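Local coordinates for protein gene product PA4716 (Pseudomonas aeruginosa, PDB 1U0K) that is of unproven function but is probably an isomerase of the PhzF family, with a diaminopimelate epimerase-like fold, at residues A[164-173]-A[192-202]. Residues are numbered along the deposited sequence; the frame is centred on the assembly and turned at random.
Sequences LPYLLLPVTA and LGAAFVYLLDV
Tyr166 turns its ring across Phe196, laying the CD2-CE2 side obliquely against the neighbouring strand, with CE2 3.7 Å from Phe196 CB. The same side of the ring also meets Tyr198 CB. On this face Leu168 comes next: its CG lies anti to the carbonyl carbon (chi1 -53°), and CD2 reaches Tyr198 CB at 3.8 Å, while the Tyr198 ring leads away. Leu164 flanks the start, CD1 touching Ala195 CB at 3.6 Å and CD2 approaching the Phe196 ring obliquely, 4.0 Å from Phe196 CE1. The other face is aliphatic. Leu169 and Leu199 lie side by side and point the same way, their CD2 atoms 3.7 Å apart, and Leu167 crosses Leu192 near Val197.

Between these faces strands 166-170 and 196-201 run parallel, bound by alternating backbone bonds; Tyr198 N to Leu167 O is nearly straight (3.0 Å, 174°). Pro165 O takes Ala195 N at 2.9 Å and, weakly, Phe196 N. Where the strands part, a water donates to Val171 O and accepts from Val202 N.

Strands 158-161 and 206-208 flank the pair on opposite edges, each antiparallel to its neighbour. Phe141 of helix 135-144 packs on Leu167 and Val197, whereas helix 222-234 covers the tyrosine face; there Ser223 hydrogen-bonds Tyr166 OH, and Gln248 of strand 244-248 holds Tyr198 OH. Leu164 brings the N-terminal end of the pair to about 6 Å, side chain to side chain, from Glu48, the predicted active-site residue.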
ATOM      1  N   LEU A 164     -11.824   7.013  17.767  1.00 22.84           N
ATOM      2  CA  LEU A 164     -10.852   7.793  17.021  1.00 22.24           C
ATOM      3  C   LEU A 164     -11.536   9.087  16.559  1.00 21.42           C
ATOM      4  O   LEU A 164     -12.419   9.037  15.709  1.00 21.68           O
ATOM      5  CB  LEU A 164     -10.362   6.981  15.816  1.00 22.26           C
ATOM      6  CG  LEU A 164      -9.286   7.587  14.912  1.00 22.79           C
ATOM      7  CD1 LEU A 164      -8.003   7.888  15.671  1.00 23.36           C
ATOM      8  CD2 LEU A 164      -9.021   6.645  13.751  1.00 23.24           C
ATOM      9  N   PRO A 165     -11.146  10.228  17.120  1.00 20.74           N
ATOM     10  CA  PRO A 165     -11.821  11.499  16.802  1.00 20.00           C
ATOM     11  C   PRO A 165     -11.519  12.049  15.409  1.00 19.67           C
ATOM     12  O   PRO A 165     -10.359  12.247  15.045  1.00 19.10           O
ATOM     13  CB  PRO A 165     -11.301  12.451  17.882  1.00 19.94           C
ATOM     14  CG  PRO A 165      -9.979  11.896  18.298  1.00 21.06           C
ATOM     15  CD  PRO A 165     -10.059  10.420  18.095  1.00 20.65           C
ATOM     16  N   TYR A 166     -12.578  12.302  14.645  1.00 18.84           N
ATOM     17  CA  TYR A 166     -12.483  12.950  13.345  1.00 18.60           C
ATOM     18  C   TYR A 166     -13.040  14.352  13.433  1.00 18.30           C
ATOM     19  O   TYR A 166     -14.055  14.564  14.067  1.00 18.73           O
ATOM     20  CB  TYR A 166     -13.298  12.188  12.309  1.00 18.46           C
ATOM     21  CG  TYR A 166     -12.700  10.861  11.924  1.00 19.12           C
ATOM     22  CD1 TYR A 166     -12.942   9.726  12.687  1.00 19.98           C
ATOM     23  CD2 TYR A 166     -11.884  10.747  10.804  1.00 19.67           C
ATOM     24  CE1 TYR A 166     -12.399   8.497  12.338  1.00 20.46           C
ATOM     25  CE2 TYR A 166     -11.332   9.520  10.446  1.00 19.86           C
ATOM     26  CZ  TYR A 166     -11.590   8.406  11.221  1.00 20.53           C
ATOM     27  OH  TYR A 166     -11.043   7.191  10.877  1.00 20.58           O
ATOM     28  N   LEU A 167     -12.368  15.304  12.805  1.00 17.77           N
ATOM     29  CA  LEU A 167     -12.990  16.585  12.487  1.00 17.88           C
ATOM     30  C   LEU A 167     -13.839  16.328  11.253  1.00 17.30           C
ATOM     31  O   LEU A 167     -13.319  16.070  10.184  1.00 16.59           O
ATOM     32  CB  LEU A 167     -11.918  17.635  12.187  1.00 18.11           C
ATOM     33  CG  LEU A 167     -12.193  19.140  12.345  1.00 20.72           C
ATOM     34  CD1 LEU A 167     -11.521  19.936  11.223  1.00 21.14           C
ATOM     35  CD2 LEU A 167     -13.670  19.493  12.490  1.00 21.46           C
ATOM     36  N   LEU A 168     -15.158  16.356  11.418  1.00 17.22           N
ATOM     37  CA  LEU A 168     -16.072  16.262  10.294  1.00 17.47           C
ATOM     38  C   LEU A 168     -16.217  17.661   9.697  1.00 18.31           C
ATOM     39  O   LEU A 168     -16.543  18.609  10.409  1.00 18.46           O
ATOM     40  CB  LEU A 168     -17.428  15.716  10.743  1.00 17.40           C
ATOM     41  CG  LEU A 168     -17.411  14.396  11.515  1.00 17.32           C
ATOM     42  CD1 LEU A 168     -18.831  13.942  11.799  1.00 17.57           C
ATOM     43  CD2 LEU A 168     -16.648  13.313  10.745  1.00 18.78           C
ATOM     44  N   LEU A 169     -15.914  17.774   8.407  1.00 18.76           N
ATOM     45  CA  LEU A 169     -15.895  19.050   7.701  1.00 20.19           C
ATOM     46  C   LEU A 169     -16.936  19.020   6.595  1.00 20.91           C
ATOM     47  O   LEU A 169     -16.654  18.528   5.516  1.00 20.77           O
ATOM     48  CB  LEU A 169     -14.509  19.290   7.097  1.00 20.16           C
ATOM     49  CG  LEU A 169     -14.252  20.718   6.613  1.00 21.09           C
ATOM     50  CD1 LEU A 169     -14.170  21.681   7.786  1.00 21.04           C
ATOM     51  CD2 LEU A 169     -12.995  20.770   5.771  1.00 21.84           C
ATOM     52  N   PRO A 170     -18.154  19.499   6.871  1.00 22.20           N
ATOM     53  CA  PRO A 170     -19.209  19.494   5.855  1.00 23.38           C
ATOM     54  C   PRO A 170     -18.882  20.409   4.675  1.00 24.50           C
ATOM     55  O   PRO A 170     -18.652  21.606   4.870  1.00 24.81           O
ATOM     56  CB  PRO A 170     -20.442  19.967   6.628  1.00 23.42           C
ATOM     57  CG  PRO A 170     -20.127  19.720   8.042  1.00 23.00           C
ATOM     58  CD  PRO A 170     -18.654  19.998   8.159  1.00 22.40           C
ATOM     59  N   VAL A 171     -18.810  19.822   3.487  1.00 25.74           N
ATOM     60  CA  VAL A 171     -18.547  20.535   2.240  1.00 27.21           C
ATOM     61  C   VAL A 171     -19.609  20.165   1.202  1.00 28.28           C
ATOM     62  O   VAL A 171     -20.381  19.226   1.411  1.00 28.54           O
ATOM     63  CB  VAL A 171     -17.140  20.212   1.684  1.00 27.20           C
ATOM     64  CG1 VAL A 171     -16.071  20.695   2.656  1.00 27.45           C
ATOM     65  CG2 VAL A 171     -16.970  18.718   1.399  1.00 27.64           C
ATOM     66  N   THR A 172     -19.635  20.890   0.085  1.00 29.68           N
ATOM     67  CA  THR A 172     -20.600  20.623  -0.981  1.00 30.51           C
ATOM     68  C   THR A 172     -20.151  19.427  -1.804  1.00 31.49           C
ATOM     69  O   THR A 172     -18.959  19.124  -1.876  1.00 31.43           O
ATOM     70  CB  THR A 172     -20.760  21.836  -1.937  1.00 30.70           C
ATOM     71  OG1 THR A 172     -19.501  22.167  -2.528  1.00 30.37           O
ATOM     72  CG2 THR A 172     -21.166  23.096  -1.206  1.00 30.83           C
ATOM     73  N   ALA A 173     -21.112  18.765  -2.443  1.00 32.31           N
ATOM     74  CA  ALA A 173     -20.815  17.657  -3.348  1.00 33.07           C
ATOM     75  C   ALA A 173     -19.784  18.045  -4.407  1.00 33.55           C
ATOM     76  O   ALA A 173     -18.913  17.249  -4.756  1.00 33.58           O
ATOM     77  CB  ALA A 173     -22.099  17.160  -4.016  1.00 33.21           C
ATOM     78  N   LEU A 192      -7.766  21.001  18.222  1.00 26.29           N
ATOM     79  CA  LEU A 192      -9.164  20.562  18.278  1.00 25.45           C
ATOM     80  C   LEU A 192      -9.401  19.188  18.914  1.00 24.60           C
ATOM     81  O   LEU A 192     -10.546  18.733  19.020  1.00 24.31           O
ATOM     82  CB  LEU A 192      -9.738  20.563  16.864  1.00 25.19           C
ATOM     83  CG  LEU A 192      -9.717  21.930  16.183  1.00 25.05           C
ATOM     84  CD1 LEU A 192     -10.013  21.793  14.705  1.00 24.27           C
ATOM     85  CD2 LEU A 192     -10.715  22.871  16.866  1.00 25.18           C
ATOM     86  N   GLY A 193      -8.332  18.518  19.333  1.00 23.97           N
ATOM     87  CA  GLY A 193      -8.439  17.180  19.892  1.00 23.13           C
ATOM     88  C   GLY A 193      -8.853  16.135  18.870  1.00 22.50           C
ATOM     89  O   GLY A 193      -9.501  15.148  19.201  1.00 22.63           O
ATOM     90  N   ALA A 194      -8.460  16.350  17.617  1.00 21.92           N
ATOM     91  CA  ALA A 194      -8.850  15.477  16.516  1.00 21.50           C
ATOM     92  C   ALA A 194      -7.625  14.804  15.899  1.00 21.20           C
ATOM     93  O   ALA A 194      -6.541  15.379  15.864  1.00 21.48           O
ATOM     94  CB  ALA A 194      -9.603  16.276  15.453  1.00 21.31           C
ATOM     95  N   ALA A 195      -7.825  13.587  15.424  1.00 21.08           N
ATOM     96  CA  ALA A 195      -6.759  12.791  14.807  1.00 21.07           C
ATOM     97  C   ALA A 195      -6.722  12.920  13.289  1.00 20.83           C
ATOM     98  O   ALA A 195      -5.637  12.968  12.703  1.00 21.34           O
ATOM     99  CB  ALA A 195      -6.921  11.339  15.188  1.00 21.23           C
ATOM    100  N   PHE A 196      -7.902  12.941  12.658  1.00 20.41           N
ATOM    101  CA  PHE A 196      -8.019  13.009  11.198  1.00 19.82           C
ATOM    102  C   PHE A 196      -9.187  13.883  10.767  1.00 19.53           C
ATOM    103  O   PHE A 196     -10.119  14.094  11.538  1.00 18.70           O
ATOM    104  CB  PHE A 196      -8.266  11.626  10.617  1.00 19.92           C
ATOM    105  CG  PHE A 196      -7.127  10.674  10.825  1.00 20.70           C
ATOM    106  CD1 PHE A 196      -7.166   9.739  11.849  1.00 21.82           C
ATOM    107  CD2 PHE A 196      -6.003  10.743  10.013  1.00 21.95           C
ATOM    108  CE1 PHE A 196      -6.106   8.870  12.045  1.00 22.66           C
ATOM    109  CE2 PHE A 196      -4.942   9.873  10.205  1.00 22.04           C
ATOM    110  CZ  PHE A 196      -4.992   8.946  11.222  1.00 21.25           C
ATOM    111  N   VAL A 197      -9.127  14.350   9.523  1.00 19.37           N
ATOM    112  CA  VAL A 197     -10.219  15.083   8.883  1.00 19.38           C
ATOM    113  C   VAL A 197     -11.017  14.121   8.001  1.00 19.15           C
ATOM    114  O   VAL A 197     -10.438  13.309   7.261  1.00 18.66           O
ATOM    115  CB  VAL A 197      -9.698  16.230   7.983  1.00 20.06           C
ATOM    116  CG1 VAL A 197     -10.852  16.880   7.211  1.00 20.30           C
ATOM    117  CG2 VAL A 197      -8.971  17.278   8.796  1.00 20.34           C
ATOM    118  N   TYR A 198     -12.342  14.221   8.081  1.00 18.68           N
ATOM    119  CA  TYR A 198     -13.250  13.496   7.201  1.00 18.56           C
ATOM    120  C   TYR A 198     -14.127  14.522   6.467  1.00 18.75           C
ATOM    121  O   TYR A 198     -14.942  15.203   7.086  1.00 18.51           O
ATOM    122  CB  TYR A 198     -14.109  12.517   8.008  1.00 18.23           C
ATOM    123  CG  TYR A 198     -14.842  11.494   7.174  1.00 18.58           C
ATOM    124  CD1 TYR A 198     -14.260  10.275   6.859  1.00 18.66           C
ATOM    125  CD2 TYR A 198     -16.126  11.740   6.705  1.00 18.21           C
ATOM    126  CE1 TYR A 198     -14.934   9.322   6.095  1.00 18.87           C
ATOM    127  CE2 TYR A 198     -16.813  10.798   5.938  1.00 18.65           C
ATOM    128  CZ  TYR A 198     -16.210   9.589   5.627  1.00 19.32           C
ATOM    129  OH  TYR A 198     -16.894   8.662   4.859  1.00 20.50           O
ATOM    130  N   LEU A 199     -13.926  14.648   5.161  1.00 19.30           N
ATOM    131  CA  LEU A 199     -14.750  15.540   4.336  1.00 20.13           C
ATOM    132  C   LEU A 199     -16.102  14.895   4.099  1.00 20.63           C
ATOM    133  O   LEU A 199     -16.172  13.723   3.746  1.00 20.54           O
ATOM    134  CB  LEU A 199     -14.083  15.830   2.995  1.00 20.30           C
ATOM    135  CG  LEU A 199     -12.661  16.397   3.005  1.00 21.17           C
ATOM    136  CD1 LEU A 199     -12.216  16.730   1.591  1.00 22.25           C
ATOM    137  CD2 LEU A 199     -12.562  17.617   3.901  1.00 21.60           C
ATOM    138  N   LEU A 200     -17.171  15.672   4.271  1.00 21.45           N
ATOM    139  CA  LEU A 200     -18.524  15.124   4.308  1.00 22.00           C
ATOM    140  C   LEU A 200     -19.509  15.952   3.486  1.00 23.00           C
ATOM    141  O   LEU A 200     -19.737  17.108   3.788  1.00 22.96           O
ATOM    142  CB  LEU A 200     -19.016  15.058   5.752  1.00 21.87           C
ATOM    143  CG  LEU A 200     -20.407  14.472   6.016  1.00 21.50           C
ATOM    144  CD1 LEU A 200     -20.469  13.028   5.563  1.00 21.38           C
ATOM    145  CD2 LEU A 200     -20.746  14.583   7.487  1.00 21.37           C
ATOM    146  N   ASP A 201     -20.074  15.334   2.455  1.00 24.10           N
ATOM    147  CA  ASP A 201     -21.275  15.837   1.787  1.00 25.10           C
ATOM    148  C   ASP A 201     -22.496  15.292   2.539  1.00 25.74           C
ATOM    149  O   ASP A 201     -22.840  14.122   2.397  1.00 25.35           O
ATOM    150  CB  ASP A 201     -21.263  15.391   0.324  1.00 25.25           C
ATOM    151  CG  ASP A 201     -22.584  15.635  -0.387  1.00 26.34           C
ATOM    152  OD1 ASP A 201     -23.385  16.459   0.098  1.00 29.04           O
ATOM    153  OD2 ASP A 201     -22.893  15.035  -1.433  1.00 28.44           O
ATOM    154  N   VAL A 202     -23.140  16.131   3.345  1.00 26.49           N
ATOM    155  CA  VAL A 202     -24.220  15.676   4.224  1.00 27.56           C
ATOM    156  C   VAL A 202     -25.493  15.296   3.466  1.00 28.04           C
ATOM    157  O   VAL A 202     -26.261  14.453   3.935  1.00 28.27           O
ATOM    158  CB  VAL A 202     -24.573  16.704   5.332  1.00 27.60           C
ATOM    159  CG1 VAL A 202     -23.336  17.084   6.135  1.00 27.68           C
ATOM    160  CG2 VAL A 202     -25.259  17.944   4.757  1.00 27.90           C
TER
HETATM  161  O   HOH W   1     -22.274  19.015   3.401  1.00 25.09           O